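Side-chain contacts in bifunctional protein PutA (Bdellovibrio bacteriovorus, PDB 5UR2), which probably oxidises proline to glutamate in two steps, pairing an FAD-dependent proline dehydrogenase with an NAD-dependent L-glutamate gamma-semialdehyde dehydrogenase in one chain: residues A209-S214 and A477-M482; V701-V706 and G723-N728. All blocks are in the same frame, centred on the assembly; numbering follows the deposited sequence.

Two contacts from different parts of this bifunctional chain are described. Interaction 1 (209-214 with 477-482) joins the start of a helix of the proline dehydrogenase barrel to helix 476-491, which follows the barrel in the chain. Interaction 2 (701-706 with 723-728) joins two helices of the aldehyde dehydrogenase part. Their centres lie 43 Å apart, with nearest atoms about 29 Å from each other, and the first closes along the chain before the second opens. Interaction 1 is away from the annotated sites; in interaction 2 the I726 side chain is about 11 Å from that of E746, a predicted active-site residue.

Interaction 1. Residues A209-S214 and A477-M482; sequences AAWDES and ADREKM
A209 and R479 bring the two backbones closest, their CA atoms 6.4 Å apart, where the turn leading into helix 211-232 meets the side of helix 476-491. A210 is the N-cap, and W211 opens the first helical turn, in which S214 N bonds back to A210 O. R479 spans the gap. Its chain bends at chi3 (-59°), R479 CD passes A209 O at 3.3 Å, and the guanidinium lies flat on the W211 indole: the planes differ by 5° and the centres are 4.2 Å apart, a parallel cation-pi stack. The overlap is offset. W211 CB sits over the middle of the guanidinium, 3.3 Å from R479 CZ, while R479 NH2 lies above the rim of the indole, near CG. No direct hydrogen bond crosses between the segments, but one water accepts from R479 NH2 and donates to D212 OD1, both at 3.0 Å, so NH2 is tied to the carboxylate indirectly. R479 NH1 bonds F473 O and W211 NE1 bonds E251 OE1, which restrains the rotation of both groups. W211 also meets the H247 ring, at the start of barrel helix 246-257. A209 and M482 both pack on W587 of helix 587-611, so the turn leading into the barrel helix and helix 476-491 share a neighbour from the aldehyde dehydrogenase part; M482 reaches helix 572-583 as well.

Interaction 2. Residues V701-V706 and G723-N728; sequences VGEYIV and GLHIMN
E703 and H725 reach each other from neighbouring helices because both side chains leave with CG anti to the backbone N, chi1 -176° for the glutamate and 174° for the histidine. A bend at chi2 (79°) then swings the E703 carboxylate across to the imidazole, and the two side chains meet at about a right angle. H725 NE2 is the donor. The shorter bond runs from H725 NE2 to E703 OE1, 2.8 Å; the acceptor lies in the ring plane, at the edge, and is approached on its syn side, somewhat out of the carboxylate plane. The N-H is shared, with a weak second bond from H725 NE2 to E703 OE2 at 3.1 Å. Neither branch is straight, as expected of a forked bond, and E703 CD also lies in the imidazole plane, 3.3 Å from H725 NE2. Beside this polar bridge, toward the sheet, V706 CG1 meets I726 CG2 at 4.3 Å, a loose apolar contact where the two segments come nearest, with CA atoms of V706 and I726 7.1 Å apart. Both side chains rest on I714 of strand 711-717, and I726 also touches F716. Helices 698-707 and 720-730 flank that strand in sequence and lie side by side over the Rossmann-type sheet, the E703-H725 pair farther from it than the buried valine and isoleucine, with H725 exposed. On the far side of helix 720-730, L724 and M727 pack on V733 and V740 of the second subunit. E703 OE2 additionally accepts from N707 ND2 and has a weak, long ion pair with R729 NE. N707, and more weakly R729, probably steady the carboxylate, whose negative charge would be expected to favour protonated H725, though R729 would partly offset this.

Interaction 1. Residues A209-S214 and A477-M482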
loop_
_atom_site.group_PDB
_atom_site.type_symbol
_atom_site.label_atom_id
_atom_site.label_comp_id
_atom_site.label_asym_id
_atom_site.label_seq_id
_atom_site.Cartn_x
_atom_site.Cartn_y
_atom_site.Cartn_z
ATOM N N ALA B 209 40.015 11.032 2.751
ATOM C CA ALA B 209 39.833 12.475 2.708
ATOM C C ALA B 209 41.089 13.189 3.181
ATOM O O ALA B 209 41.404 14.287 2.706
ATOM C CB ALA B 209 38.610 12.878 3.541
ATOM N N ALA B 210 41.842 12.558 4.073
ATOM C CA ALA B 210 43.165 13.040 4.461
ATOM C C ALA B 210 44.237 12.232 3.734
ATOM O O ALA B 210 45.063 11.543 4.337
ATOM C CB ALA B 210 43.338 12.964 5.970
ATOM N N TRP B 211 44.178 12.333 2.401
ATOM C CA TRP B 211 44.990 11.506 1.520
ATOM C C TRP B 211 46.472 11.628 1.842
ATOM O O TRP B 211 47.150 10.621 2.062
ATOM C CB TRP B 211 44.731 11.903 0.075
ATOM C CG TRP B 211 45.383 11.031 -0.954
ATOM C CD1 TRP B 211 46.590 11.244 -1.575
ATOM C CD2 TRP B 211 44.852 9.825 -1.516
ATOM N NE1 TRP B 211 46.834 10.246 -2.478
ATOM C CE2 TRP B 211 45.790 9.358 -2.460
ATOM C CE3 TRP B 211 43.670 9.090 -1.307
ATOM C CZ2 TRP B 211 45.588 8.190 -3.202
ATOM C CZ3 TRP B 211 43.470 7.934 -2.043
ATOM C CH2 TRP B 211 44.424 7.494 -2.979
ATOM N N ASP B 212 47.002 12.856 1.839
ATOM C CA ASP B 212 48.444 13.040 2.000
ATOM C C ASP B 212 48.918 12.565 3.369
ATOM O O ASP B 212 49.985 11.954 3.489
ATOM C CB ASP B 212 48.842 14.506 1.810
ATOM C CG ASP B 212 48.618 15.009 0.403
ATOM O OD1 ASP B 212 48.502 14.189 -0.527
ATOM O OD2 ASP B 212 48.633 16.248 0.221
ATOM N N GLU B 213 48.139 12.837 4.416
ATOM C CA GLU B 213 48.538 12.390 5.745
ATOM C C GLU B 213 48.556 10.866 5.829
ATOM O O GLU B 213 49.519 10.272 6.330
ATOM C CB GLU B 213 47.600 12.984 6.793
ATOM C CG GLU B 213 48.009 12.623 8.200
ATOM C CD GLU B 213 47.257 13.410 9.244
ATOM O OE1 GLU B 213 47.360 13.045 10.438
ATOM O OE2 GLU B 213 46.566 14.391 8.870
ATOM N N SER B 214 47.504 10.217 5.310
ATOM C CA SER B 214 47.434 8.756 5.316
ATOM C C SER B 214 48.590 8.146 4.545
ATOM O O SER B 214 49.213 7.180 5.004
ATOM C CB SER B 214 46.112 8.288 4.712
ATOM O OG SER B 214 45.000 8.714 5.492
ATOM N N ALA B 477 40.105 15.354 -7.046
ATOM C CA ALA B 477 39.308 16.501 -7.469
ATOM C C ALA B 477 38.186 16.811 -6.484
ATOM O O ALA B 477 37.797 17.976 -6.332
ATOM C CB ALA B 477 38.734 16.259 -8.865
ATOM N N ASP B 478 37.649 15.792 -5.815
ATOM C CA ASP B 478 36.573 16.034 -4.865
ATOM C C ASP B 478 37.105 16.581 -3.545
ATOM O O ASP B 478 36.453 17.424 -2.914
ATOM C CB ASP B 478 35.759 14.755 -4.697
ATOM C CG ASP B 478 34.901 14.471 -5.928
ATOM O OD1 ASP B 478 34.537 15.450 -6.623
ATOM O OD2 ASP B 478 34.619 13.288 -6.215
ATOM N N ARG B 479 38.288 16.136 -3.113
ATOM C CA ARG B 479 38.922 16.774 -1.960
ATOM C C ARG B 479 39.174 18.257 -2.231
ATOM O O ARG B 479 38.957 19.106 -1.355
ATOM C CB ARG B 479 40.234 16.057 -1.597
ATOM C CG ARG B 479 40.057 14.595 -1.191
ATOM C CD ARG B 479 41.309 13.989 -0.535
ATOM N NE ARG B 479 42.468 14.037 -1.417
ATOM C CZ ARG B 479 42.762 13.121 -2.344
ATOM N NH1 ARG B 479 41.991 12.052 -2.528
ATOM N NH2 ARG B 479 43.848 13.276 -3.095
ATOM N N GLU B 480 39.611 18.590 -3.448
ATOM C CA GLU B 480 39.912 19.979 -3.777
ATOM C C GLU B 480 38.660 20.847 -3.758
ATOM O O GLU B 480 38.696 21.972 -3.247
ATOM C CB GLU B 480 40.595 20.060 -5.140
ATOM C CG GLU B 480 42.023 19.551 -5.135
ATOM C CD GLU B 480 42.581 19.361 -6.540
ATOM O OE1 GLU B 480 41.786 19.263 -7.509
ATOM O OE2 GLU B 480 43.820 19.326 -6.672
ATOM N N LYS B 481 37.556 20.349 -4.325
ATOM C CA LYS B 481 36.292 21.083 -4.272
ATOM C C LYS B 481 35.830 21.267 -2.838
ATOM O O LYS B 481 35.259 22.310 -2.493
ATOM C CB LYS B 481 35.212 20.360 -5.086
ATOM C CG LYS B 481 35.446 20.460 -6.587
ATOM C CD LYS B 481 34.351 19.768 -7.393
ATOM C CE LYS B 481 34.646 19.859 -8.889
ATOM N NZ LYS B 481 35.303 18.638 -9.405
ATOM N N MET B 482 36.054 20.256 -1.995
ATOM C CA MET B 482 35.669 20.356 -0.591
ATOM C C MET B 482 36.470 21.443 0.103
ATOM O O MET B 482 35.912 22.282 0.819
ATOM C CB MET B 482 35.876 19.010 0.104
ATOM C CG MET B 482 35.285 18.928 1.480
ATOM S SD MET B 482 33.476 19.048 1.363
ATOM C CE MET B 482 33.218 20.702 2.025
HETATM O O HOH W 1 46.131 14.942 -2.221
#

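Interaction 2. Residues V701-V706 and G723-N728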
loop_
_atom_site.group_PDB
_atom_site.type_symbol
_atom_site.label_atom_id
_atom_site.label_comp_id
_atom_site.label_asym_id
_atom_site.label_seq_id
_atom_site.Cartn_x
_atom_site.Cartn_y
_atom_site.Cartn_z
ATOM N N VAL B 701 8.242 30.716 19.122
ATOM C CA VAL B 701 7.499 30.620 17.866
ATOM C C VAL B 701 7.216 29.168 17.496
ATOM O O VAL B 701 6.257 28.887 16.767
ATOM C CB VAL B 701 8.225 31.362 16.728
ATOM C CG1 VAL B 701 8.243 32.866 17.002
ATOM C CG2 VAL B 701 9.639 30.825 16.514
ATOM N N GLY B 702 8.040 28.228 17.964
ATOM C CA GLY B 702 7.712 26.825 17.776
ATOM C C GLY B 702 6.441 26.447 18.508
ATOM O O GLY B 702 5.556 25.792 17.952
ATOM N N GLU B 703 6.341 26.853 19.778
ATOM C CA GLU B 703 5.110 26.669 20.533
ATOM C C GLU B 703 3.932 27.329 19.835
ATOM O O GLU B 703 2.843 26.743 19.735
ATOM C CB GLU B 703 5.280 27.243 21.945
ATOM C CG GLU B 703 4.072 27.027 22.859
ATOM C CD GLU B 703 3.983 25.624 23.445
ATOM O OE1 GLU B 703 4.908 24.811 23.227
ATOM O OE2 GLU B 703 2.979 25.334 24.133
ATOM N N TYR B 704 4.146 28.530 19.301
ATOM C CA TYR B 704 3.051 29.279 18.688
ATOM C C TYR B 704 2.483 28.538 17.479
ATOM O O TYR B 704 1.261 28.469 17.309
ATOM C CB TYR B 704 3.534 30.678 18.298
ATOM C CG TYR B 704 2.429 31.617 17.853
ATOM C CD1 TYR B 704 2.041 31.664 16.522
ATOM C CD2 TYR B 704 1.778 32.465 18.767
ATOM C CE1 TYR B 704 1.031 32.510 16.100
ATOM C CE2 TYR B 704 0.756 33.329 18.351
ATOM C CZ TYR B 704 0.398 33.340 17.004
ATOM O OH TYR B 704 -0.592 34.165 16.531
ATOM N N ILE B 705 3.344 27.985 16.618
ATOM C CA ILE B 705 2.796 27.312 15.445
ATOM C C ILE B 705 2.255 25.933 15.821
ATOM O O ILE B 705 1.323 25.442 15.182
ATOM C CB ILE B 705 3.820 27.227 14.294
ATOM C CG1 ILE B 705 5.033 26.372 14.668
ATOM C CG2 ILE B 705 4.239 28.625 13.823
ATOM C CD1 ILE B 705 6.032 26.244 13.510
ATOM N N VAL B 706 2.789 25.307 16.872
ATOM C CA VAL B 706 2.185 24.074 17.377
ATOM C C VAL B 706 0.764 24.343 17.851
ATOM O O VAL B 706 -0.154 23.557 17.583
ATOM C CB VAL B 706 3.048 23.459 18.498
ATOM C CG1 VAL B 706 2.224 22.492 19.360
ATOM C CG2 VAL B 706 4.245 22.722 17.908
ATOM N N GLY B 723 8.720 16.242 22.786
ATOM C CA GLY B 723 7.711 15.454 22.093
ATOM C C GLY B 723 6.459 15.235 22.920
ATOM O O GLY B 723 5.341 15.355 22.418
ATOM N N LEU B 724 6.634 14.884 24.195
ATOM C CA LEU B 724 5.485 14.727 25.070
ATOM C C LEU B 724 4.748 16.049 25.244
ATOM O O LEU B 724 3.512 16.078 25.244
ATOM C CB LEU B 724 5.922 14.167 26.427
ATOM C CG LEU B 724 6.601 12.796 26.319
ATOM C CD1 LEU B 724 6.878 12.209 27.684
ATOM C CD2 LEU B 724 5.812 11.825 25.450
ATOM N N HIS B 725 5.488 17.156 25.395
ATOM C CA HIS B 725 4.847 18.463 25.538
ATOM C C HIS B 725 4.028 18.798 24.296
ATOM O O HIS B 725 2.866 19.216 24.394
ATOM C CB HIS B 725 5.905 19.550 25.788
ATOM C CG HIS B 725 5.351 20.945 25.808
ATOM N ND1 HIS B 725 4.614 21.445 26.860
ATOM C CD2 HIS B 725 5.355 21.913 24.860
ATOM C CE1 HIS B 725 4.231 22.679 26.582
ATOM N NE2 HIS B 725 4.657 22.982 25.367
ATOM N N ILE B 726 4.611 18.573 23.114
ATOM C CA ILE B 726 3.930 18.875 21.854
ATOM C C ILE B 726 2.674 18.026 21.706
ATOM O O ILE B 726 1.615 18.519 21.302
ATOM C CB ILE B 726 4.890 18.657 20.671
ATOM C CG1 ILE B 726 5.938 19.772 20.628
ATOM C CG2 ILE B 726 4.092 18.573 19.358
ATOM C CD1 ILE B 726 6.995 19.593 19.558
ATOM N N MET B 727 2.764 16.740 22.037
ATOM C CA MET B 727 1.588 15.896 21.886
ATOM C C MET B 727 0.491 16.337 22.838
ATOM O O MET B 727 -0.694 16.299 22.490
ATOM C CB MET B 727 1.949 14.427 22.115
ATOM C CG MET B 727 2.733 13.822 20.972
ATOM S SD MET B 727 2.997 12.053 21.204
ATOM C CE MET B 727 3.889 12.091 22.732
ATOM N N ASN B 728 0.875 16.807 24.017
ATOM C CA ASN B 728 -0.096 17.351 24.952
ATOM C C ASN B 728 -0.757 18.608 24.391
ATOM O O ASN B 728 -1.989 18.734 24.394
ATOM C CB ASN B 728 0.608 17.642 26.268
ATOM C CG ASN B 728 -0.294 17.495 27.425
ATOM O OD1 ASN B 728 -0.873 18.477 27.879
ATOM N ND2 ASN B 728 -0.465 16.254 27.905
#